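PDB 4QTN: nicotinamide riboside transporter PnuC from Neisseria mucosa ATCC 25996, which probably carries nicotinamide riboside, a form of vitamin B3, across the bacterial inner membrane, working as a homotrimer of helical membrane subunits. Local coordinates for residues L92-Y95 against V96-F100; K124-V128 against R129-L133; V162-V165 against V166-A170. All blocks are in the same frame, centred on the assembly; numbering follows the deposited sequence.

From the N terminus, the chain meets the three contacts in series; none nests within or crosses another, and each joins residues a few positions apart in one continuous stretch without closing a long loop. Contact 1 lies within helix 85-107, beside the bound riboside. Contact 2 starts helix 128-147, where the probably cytoplasmic loop after helix 85-107 turns into the membrane, with its centre about 25 Å from that of contact 1. Contact 3 sits inside the next helix, 158-175. It touches contact 1 through Tyr95 and Ser167, which ties two helices near the ligand. Contacts 2 and 3 do not touch, but both reach the second subunit, linking this part of the fold to the trimer interface.

Contact 1 of 3, residues L92-Y95 against V96-F100; sequences LLVY and VPVQF. With NNR (Nicotinamide riboside), chain I.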
loop_
_atom_site.group_PDB
_atom_site.type_symbol
_atom_site.label_atom_id
_atom_site.label_comp_id
_atom_site.label_asym_id
_atom_site.label_seq_id
_atom_site.Cartn_x
_atom_site.Cartn_y
_atom_site.Cartn_z
ATOM N N LEU C 92 22.254 4.605 15.983
ATOM C CA LEU C 92 23.602 4.853 16.530
ATOM C C LEU C 92 24.194 3.658 17.325
ATOM O O LEU C 92 25.308 3.211 17.039
ATOM C CB LEU C 92 23.632 6.138 17.366
ATOM C CG LEU C 92 25.022 6.720 17.639
ATOM C CD1 LEU C 92 25.673 7.175 16.345
ATOM C CD2 LEU C 92 24.949 7.866 18.634
ATOM N N LEU C 93 23.438 3.138 18.297
ATOM C CA LEU C 93 23.932 2.047 19.154
ATOM C C LEU C 93 23.876 0.658 18.497
ATOM O O LEU C 93 24.761 -0.153 18.714
ATOM C CB LEU C 93 23.193 2.006 20.498
ATOM C CG LEU C 93 22.692 3.294 21.152
ATOM C CD1 LEU C 93 22.012 2.961 22.469
ATOM C CD2 LEU C 93 23.810 4.301 21.368
ATOM N N VAL C 94 22.818 0.382 17.729
ATOM C CA VAL C 94 22.582 -0.968 17.186
ATOM C C VAL C 94 23.053 -1.128 15.735
ATOM O O VAL C 94 23.887 -1.985 15.449
ATOM C CB VAL C 94 21.097 -1.388 17.308
ATOM C CG1 VAL C 94 20.835 -2.682 16.559
ATOM C CG2 VAL C 94 20.714 -1.546 18.762
ATOM N N TYR C 95 22.517 -0.314 14.820
ATOM C CA TYR C 95 22.822 -0.481 13.389
ATOM C C TYR C 95 24.297 -0.213 13.050
ATOM O O TYR C 95 24.859 -0.877 12.185
ATOM C CB TYR C 95 21.911 0.382 12.499
ATOM C CG TYR C 95 20.457 -0.048 12.441
ATOM C CD1 TYR C 95 20.051 -1.317 12.888
ATOM C CD2 TYR C 95 19.485 0.800 11.898
ATOM C CE1 TYR C 95 18.706 -1.710 12.826
ATOM C CE2 TYR C 95 18.140 0.422 11.832
ATOM C CZ TYR C 95 17.752 -0.830 12.295
ATOM O OH TYR C 95 16.424 -1.203 12.230
ATOM N N VAL C 96 24.920 0.747 13.738
ATOM C CA VAL C 96 26.285 1.163 13.385
ATOM C C VAL C 96 27.360 0.092 13.679
ATOM O O VAL C 96 28.203 -0.197 12.820
ATOM C CB VAL C 96 26.670 2.533 13.996
ATOM C CG1 VAL C 96 28.117 2.873 13.676
ATOM C CG2 VAL C 96 25.762 3.616 13.450
ATOM N N PRO C 97 27.326 -0.518 14.873
ATOM C CA PRO C 97 28.254 -1.642 15.033
ATOM C C PRO C 97 27.878 -2.830 14.122
ATOM O O PRO C 97 28.748 -3.408 13.470
ATOM C CB PRO C 97 28.124 -2.015 16.519
ATOM C CG PRO C 97 26.851 -1.387 16.974
ATOM C CD PRO C 97 26.627 -0.178 16.119
ATOM N N VAL C 98 26.586 -3.129 14.033
ATOM C CA VAL C 98 26.106 -4.302 13.298
ATOM C C VAL C 98 26.506 -4.297 11.808
ATOM O O VAL C 98 26.681 -5.361 11.209
ATOM C CB VAL C 98 24.579 -4.493 13.469
ATOM C CG1 VAL C 98 24.049 -5.557 12.528
ATOM C CG2 VAL C 98 24.262 -4.873 14.900
ATOM N N GLN C 99 26.685 -3.107 11.229
ATOM C CA GLN C 99 27.190 -2.996 9.859
ATOM C C GLN C 99 28.456 -3.835 9.653
ATOM O O GLN C 99 28.590 -4.529 8.636
ATOM C CB GLN C 99 27.452 -1.532 9.479
ATOM C CG GLN C 99 26.196 -0.716 9.224
ATOM C CD GLN C 99 25.220 -1.412 8.284
ATOM O OE1 GLN C 99 25.543 -1.696 7.129
ATOM N NE2 GLN C 99 24.018 -1.692 8.781
ATOM N N PHE C 100 29.382 -3.774 10.619
ATOM C CA PHE C 100 30.639 -4.534 10.523
ATOM C C PHE C 100 30.392 -5.999 10.812
ATOM O O PHE C 100 30.740 -6.864 10.004
ATOM C CB PHE C 100 31.703 -3.982 11.471
ATOM C CG PHE C 100 32.012 -2.539 11.254
ATOM C CD1 PHE C 100 32.970 -2.152 10.321
ATOM C CD2 PHE C 100 31.352 -1.553 11.988
ATOM C CE1 PHE C 100 33.259 -0.802 10.113
ATOM C CE2 PHE C 100 31.640 -0.209 11.789
ATOM C CZ PHE C 100 32.593 0.168 10.845
HETATM O O2R NNR I . 21.212 -2.819 6.774
HETATM C C2R NNR I . 19.953 -1.952 6.889
HETATM C C3R NNR I . 20.267 -0.678 7.682
HETATM O O3R NNR I . 21.282 -0.927 8.548
HETATM C C4R NNR I . 19.008 -0.380 8.468
HETATM C C5R NNR I . 18.054 0.640 7.717
HETATM O O5R NNR I . 16.726 0.583 8.339
HETATM O O4R NNR I . 18.417 -1.531 8.626
HETATM C C1R NNR I . 19.005 -2.558 7.537
HETATM N N1 NNR I . 17.924 -3.008 6.640
HETATM C C2 NNR I . 16.703 -2.319 6.576
HETATM C C6 NNR I . 18.111 -4.115 5.846
HETATM C C5 NNR I . 17.078 -4.538 4.974
HETATM C C4 NNR I . 15.876 -3.864 4.931
HETATM C C3 NNR I . 15.682 -2.760 5.704
HETATM C C7 NNR I . 14.360 -2.020 5.595
HETATM O O7 NNR I . 13.963 -1.344 6.497
HETATM N N7 NNR I . 13.587 -2.125 4.388
#
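Tyr95 and Gln99, one turn apart on transmembrane helix 85-107, are joined by a backbone hydrogen bond from Gln99 N to Tyr95 O of 3.0 Å and send their side chains toward the same bound nicotinamide riboside. This is the tightly packed part of the contact. With CG beside its own backbone N (chi1 -70°), Tyr95 offers one ring face to the sugar, whose C4R lies off-centre above it, toward the rim; Tyr95 CE2 comes within 3.6 Å of NNR C4R. The hydroxyl at the far end is hydrogen-bonded to Ser167 of helix 158-175, so the ring is anchored at both ends. Gln99 first runs alongside the helix, its CG 3.3 Å from Tyr95 O, and then bends at chi2 (-49°) toward the riboside that it binds.

The preceding backbone bond, Val98 N to Val94 O, is longer at 3.3 Å. Beside it the two valines brush lightly, Val94 CG1 lying 4.4 Å from Val98 CG2, while Val98 also packs on Gln171 and Ile175.

The other side of the helix is looser. Leu92, Leu93 and Pro97 are exposed there. Pro97 has no N-H to give to the preceding turn, and the helix is kinked at this point, after a wider pi-type turn at 92-95. The proline ring carbons lie against the carbonyls of Leu93 and Val94, with Pro97 CD 3.2 Å from Leu93 O, the acceptor that an N-H at this position would normally reach.

Chemically, then, the helix is divided: one side presents aliphatic carbon, as is expected of a transmembrane surface, and the other pairs an aromatic face, held by its hydroxyl, with a polar side chain, a combination able to meet both the carbon and the oxygen atoms of a ribose.

Contact 2 of 3, residues K124-V128 against R129-L133; sequences KALTV and RQWLL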
loop_
_atom_site.group_PDB
_atom_site.type_symbol
_atom_site.label_atom_id
_atom_site.label_comp_id
_atom_site.label_asym_id
_atom_site.label_seq_id
_atom_site.Cartn_x
_atom_site.Cartn_y
_atom_site.Cartn_z
ATOM N N LYS C 124 18.672 -18.272 3.812
ATOM C CA LYS C 124 18.090 -19.416 4.533
ATOM C C LYS C 124 16.643 -19.125 4.920
ATOM O O LYS C 124 16.239 -17.967 4.995
ATOM C CB LYS C 124 18.915 -19.762 5.793
ATOM C CG LYS C 124 20.364 -20.113 5.516
ATOM C CD LYS C 124 21.072 -20.678 6.741
ATOM C CE LYS C 124 21.288 -19.619 7.821
ATOM N NZ LYS C 124 22.258 -20.075 8.858
ATOM N N ALA C 125 15.876 -20.188 5.182
ATOM C CA ALA C 125 14.464 -20.063 5.548
ATOM C C ALA C 125 14.178 -20.734 6.881
ATOM O O ALA C 125 14.320 -21.945 7.004
ATOM C CB ALA C 125 13.582 -20.662 4.464
ATOM N N LEU C 126 13.760 -19.933 7.871
ATOM C CA LEU C 126 13.217 -20.442 9.143
ATOM C C LEU C 126 11.979 -21.290 8.920
ATOM O O LEU C 126 11.229 -21.056 7.958
ATOM C CB LEU C 126 12.835 -19.287 10.064
ATOM C CG LEU C 126 13.903 -18.318 10.555
ATOM C CD1 LEU C 126 13.216 -17.263 11.382
ATOM C CD2 LEU C 126 15.006 -18.999 11.359
ATOM N N THR C 127 11.740 -22.256 9.822
ATOM C CA THR C 127 10.462 -22.997 9.827
ATOM C C THR C 127 9.492 -22.376 10.818
ATOM O O THR C 127 9.855 -21.462 11.559
ATOM C CB THR C 127 10.636 -24.486 10.141
ATOM O OG1 THR C 127 10.780 -24.663 11.552
ATOM C CG2 THR C 127 11.843 -25.043 9.426
ATOM N N VAL C 128 8.252 -22.852 10.805
ATOM C CA VAL C 128 7.190 -22.211 11.551
ATOM C C VAL C 128 7.520 -22.296 13.040
ATOM O O VAL C 128 7.339 -21.320 13.804
ATOM C CB VAL C 128 5.827 -22.890 11.271
ATOM C CG1 VAL C 128 4.691 -22.086 11.874
ATOM C CG2 VAL C 128 5.609 -23.078 9.770
ATOM N N ARG C 129 8.028 -23.465 13.445
ATOM C CA ARG C 129 8.436 -23.696 14.818
ATOM C C ARG C 129 9.544 -22.725 15.162
ATOM O O ARG C 129 9.385 -21.881 16.045
ATOM C CB ARG C 129 8.903 -25.143 15.016
ATOM C CG ARG C 129 8.307 -25.811 16.250
ATOM C CD ARG C 129 9.097 -27.046 16.701
ATOM N NE ARG C 129 9.271 -28.058 15.642
ATOM C CZ ARG C 129 8.621 -29.226 15.583
ATOM N NH1 ARG C 129 7.719 -29.547 16.507
ATOM N NH2 ARG C 129 8.871 -30.076 14.593
ATOM N N GLN C 130 10.641 -22.801 14.406
ATOM C CA GLN C 130 11.759 -21.865 14.532
ATOM C C GLN C 130 11.299 -20.404 14.634
ATOM O O GLN C 130 11.846 -19.632 15.419
ATOM C CB GLN C 130 12.701 -22.014 13.348
ATOM C CG GLN C 130 13.139 -23.428 13.055
ATOM C CD GLN C 130 14.318 -23.462 12.111
ATOM O OE1 GLN C 130 14.215 -23.052 10.955
ATOM N NE2 GLN C 130 15.459 -23.936 12.603
ATOM N N TRP C 131 10.311 -20.039 13.811
ATOM C CA TRP C 131 9.702 -18.705 13.817
ATOM C C TRP C 131 8.996 -18.425 15.142
ATOM O O TRP C 131 9.342 -17.458 15.844
ATOM C CB TRP C 131 8.699 -18.596 12.644
ATOM C CG TRP C 131 8.061 -17.178 12.371
ATOM C CD1 TRP C 131 6.725 -16.894 12.219
ATOM C CD2 TRP C 131 8.753 -15.939 12.145
ATOM N NE1 TRP C 131 6.551 -15.564 11.947
ATOM C CE2 TRP C 131 7.777 -14.957 11.896
ATOM C CE3 TRP C 131 10.102 -15.563 12.152
ATOM C CZ2 TRP C 131 8.104 -13.634 11.651
ATOM C CZ3 TRP C 131 10.424 -14.232 11.894
ATOM C CH2 TRP C 131 9.435 -13.295 11.649
ATOM N N LEU C 132 8.016 -19.278 15.495
ATOM C CA LEU C 132 7.193 -19.061 16.698
ATOM C C LEU C 132 8.055 -18.732 17.924
ATOM O O LEU C 132 7.659 -17.938 18.768
ATOM C CB LEU C 132 6.282 -20.264 16.982
ATOM C CG LEU C 132 5.532 -20.214 18.331
ATOM C CD1 LEU C 132 4.324 -19.284 18.272
ATOM C CD2 LEU C 132 5.133 -21.600 18.809
ATOM N N LEU C 133 9.234 -19.337 17.998
ATOM C CA LEU C 133 10.224 -18.950 18.978
ATOM C C LEU C 133 10.607 -17.484 18.856
ATOM O O LEU C 133 10.480 -16.733 19.818
ATOM C CB LEU C 133 11.462 -19.783 18.814
ATOM C CG LEU C 133 11.652 -20.865 19.835
ATOM C CD1 LEU C 133 10.500 -21.848 19.729
ATOM C CD2 LEU C 133 13.004 -21.535 19.605
#
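Thr127 turns OG1 into the position between its backbone N and carbonyl carbon (chi1 80°), while Gln130 keeps CG beside its own N (chi1 -51°) and runs extended from there; together these torsions bring each side chain to the other's backbone. Gln130 reaches back past the threonine, and Thr127 N donates to Gln130 OE1 over 2.8 Å. The N-H arrives in the plane of the amide carbonyl, on a lone pair, so the bond uses the glutamine oxygen in a favourable direction. The reciprocal bond, Gln130 N to Thr127 OG1, is straight but weak at 3.4 Å. The methylene chain of Gln130 passes close to the threonine hydroxyl on its way.

Two main-chain bonds begin the helix proper: Trp131 N to Thr127 O at 2.7 Å and Leu132 N to Val128 O, also 2.7 Å.

A second, apolar link spans the same turn. Leu126, just before the cap, meets Trp131 with its CD1 3.6 Å from Trp131 CE3. The methyl comes at the edge of the indole, near its plane, and the two side chains cross at about a right angle. Both also rest on Leu173 of helix 158-175. The indole nitrogen is engaged elsewhere, Trp131 NE1 bonding to Val21 O of the second subunit, where Leu126 O likewise meets His17, so the helix start is fixed from the trimer interface as well.

The polar exchange between Thr127 and Gln130 is a capping box with threonine at the N-cap, and the leucine-tryptophan contact between the residue before the cap and the fourth residue after it has the spacing of a hydrophobic staple, here where a probably cytoplasmic loop enters a transmembrane helix.

Contact 3 of 3, residues V162-V165 against V166-A170; sequences VTVV and VSIVA
The side chain of Ile168 crosses that of Val164 at a slant, one turn earlier on helix 158-175, and can be followed along the carbonyls of that turn. CB is 3.5 Å from Val165 O. From there CG1 stands beside the backbone N (chi1 -53°), a rotation that swings it back to Val164 O at 3.1 Å. At the tip, CD1 still borders that oxygen and meets a methyl of the earlier residue, Val164 CG1, at 4.1 Å.

The same carbonyl accepts the regular helical bond from Ile168 N to Val164 O, 3.2 Å long. One residue on, Val165 O takes a straight bond from Val169 N at 3.1 Å (166°) and a weak, bent one from Ile168 N.

Around this core, Val164 packs on Leu90 and Tyr145, while Val166 touches Val188 and, across the subunit boundary, Ile29 of the second subunit.

Backbone oxygens here are thus engaged by N-H groups and flanked by aliphatic carbon. That chemistry implies a helix whose polar main chain is satisfied internally, while its valines and Ile168 present hydrocarbon; Ser167 and, weakly, Thr163 add hydroxyl links to Tyr95 and Glu87 of helix 85-107.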
loop_
_atom_site.group_PDB
_atom_site.type_symbol
_atom_site.label_atom_id
_atom_site.label_comp_id
_atom_site.label_asym_id
_atom_site.label_seq_id
_atom_site.Cartn_x
_atom_site.Cartn_y
_atom_site.Cartn_z
ATOM N N VAL C 162 7.462 0.452 19.827
ATOM C CA VAL C 162 7.170 -0.776 19.049
ATOM C C VAL C 162 8.075 -0.915 17.833
ATOM O O VAL C 162 8.686 -1.964 17.624
ATOM C CB VAL C 162 5.677 -0.848 18.594
ATOM C CG1 VAL C 162 5.487 -1.888 17.507
ATOM C CG2 VAL C 162 4.770 -1.162 19.771
ATOM N N THR C 163 8.175 0.140 17.039
ATOM C CA THR C 163 9.035 0.097 15.877
ATOM C C THR C 163 10.510 -0.215 16.238
ATOM O O THR C 163 11.294 -0.619 15.376
ATOM C CB THR C 163 8.877 1.361 14.974
ATOM O OG1 THR C 163 10.108 1.651 14.292
ATOM C CG2 THR C 163 8.467 2.557 15.795
ATOM N N VAL C 164 10.861 -0.128 17.516
ATOM C CA VAL C 164 12.255 -0.377 17.891
ATOM C C VAL C 164 12.638 -1.843 18.183
ATOM O O VAL C 164 13.688 -2.305 17.729
ATOM C CB VAL C 164 12.749 0.557 18.993
ATOM C CG1 VAL C 164 14.189 0.206 19.371
ATOM C CG2 VAL C 164 12.663 1.997 18.517
ATOM N N VAL C 165 11.794 -2.567 18.927
ATOM C CA VAL C 165 11.956 -4.031 19.080
ATOM C C VAL C 165 11.979 -4.685 17.693
ATOM O O VAL C 165 12.948 -5.364 17.322
ATOM C CB VAL C 165 10.808 -4.658 19.934
ATOM C CG1 VAL C 165 10.691 -6.161 19.686
ATOM C CG2 VAL C 165 11.017 -4.375 21.413
ATOM N N VAL C 166 10.921 -4.430 16.922
ATOM C CA VAL C 166 10.735 -5.033 15.611
ATOM C C VAL C 166 11.956 -4.792 14.741
ATOM O O VAL C 166 12.468 -5.720 14.124
ATOM C CB VAL C 166 9.435 -4.515 14.924
ATOM C CG1 VAL C 166 9.363 -4.944 13.474
ATOM C CG2 VAL C 166 8.200 -5.001 15.673
ATOM N N SER C 167 12.472 -3.566 14.758
ATOM C CA SER C 167 13.677 -3.235 13.979
ATOM C C SER C 167 14.944 -4.009 14.376
ATOM O O SER C 167 15.766 -4.330 13.510
ATOM C CB SER C 167 13.948 -1.737 13.983
ATOM O OG SER C 167 13.544 -1.153 12.754
ATOM N N ILE C 168 15.110 -4.291 15.679
ATOM C CA ILE C 168 16.271 -5.071 16.153
ATOM C C ILE C 168 16.169 -6.509 15.685
ATOM O O ILE C 168 17.084 -7.010 15.052
ATOM C CB ILE C 168 16.446 -5.025 17.690
ATOM C CG1 ILE C 168 16.465 -3.578 18.183
ATOM C CG2 ILE C 168 17.734 -5.744 18.108
ATOM C CD1 ILE C 168 16.077 -3.423 19.638
ATOM N N VAL C 169 15.030 -7.151 15.973
ATOM C CA VAL C 169 14.739 -8.520 15.501
ATOM C C VAL C 169 14.956 -8.693 13.985
ATOM O O VAL C 169 15.664 -9.627 13.547
ATOM C CB VAL C 169 13.312 -8.959 15.911
ATOM C CG1 VAL C 169 12.743 -10.014 14.956
ATOM C CG2 VAL C 169 13.326 -9.466 17.339
ATOM N N ALA C 170 14.360 -7.794 13.195
ATOM C CA ALA C 170 14.605 -7.735 11.753
ATOM C C ALA C 170 16.102 -7.696 11.420
ATOM O O ALA C 170 16.584 -8.490 10.602
ATOM C CB ALA C 170 13.903 -6.539 11.154
#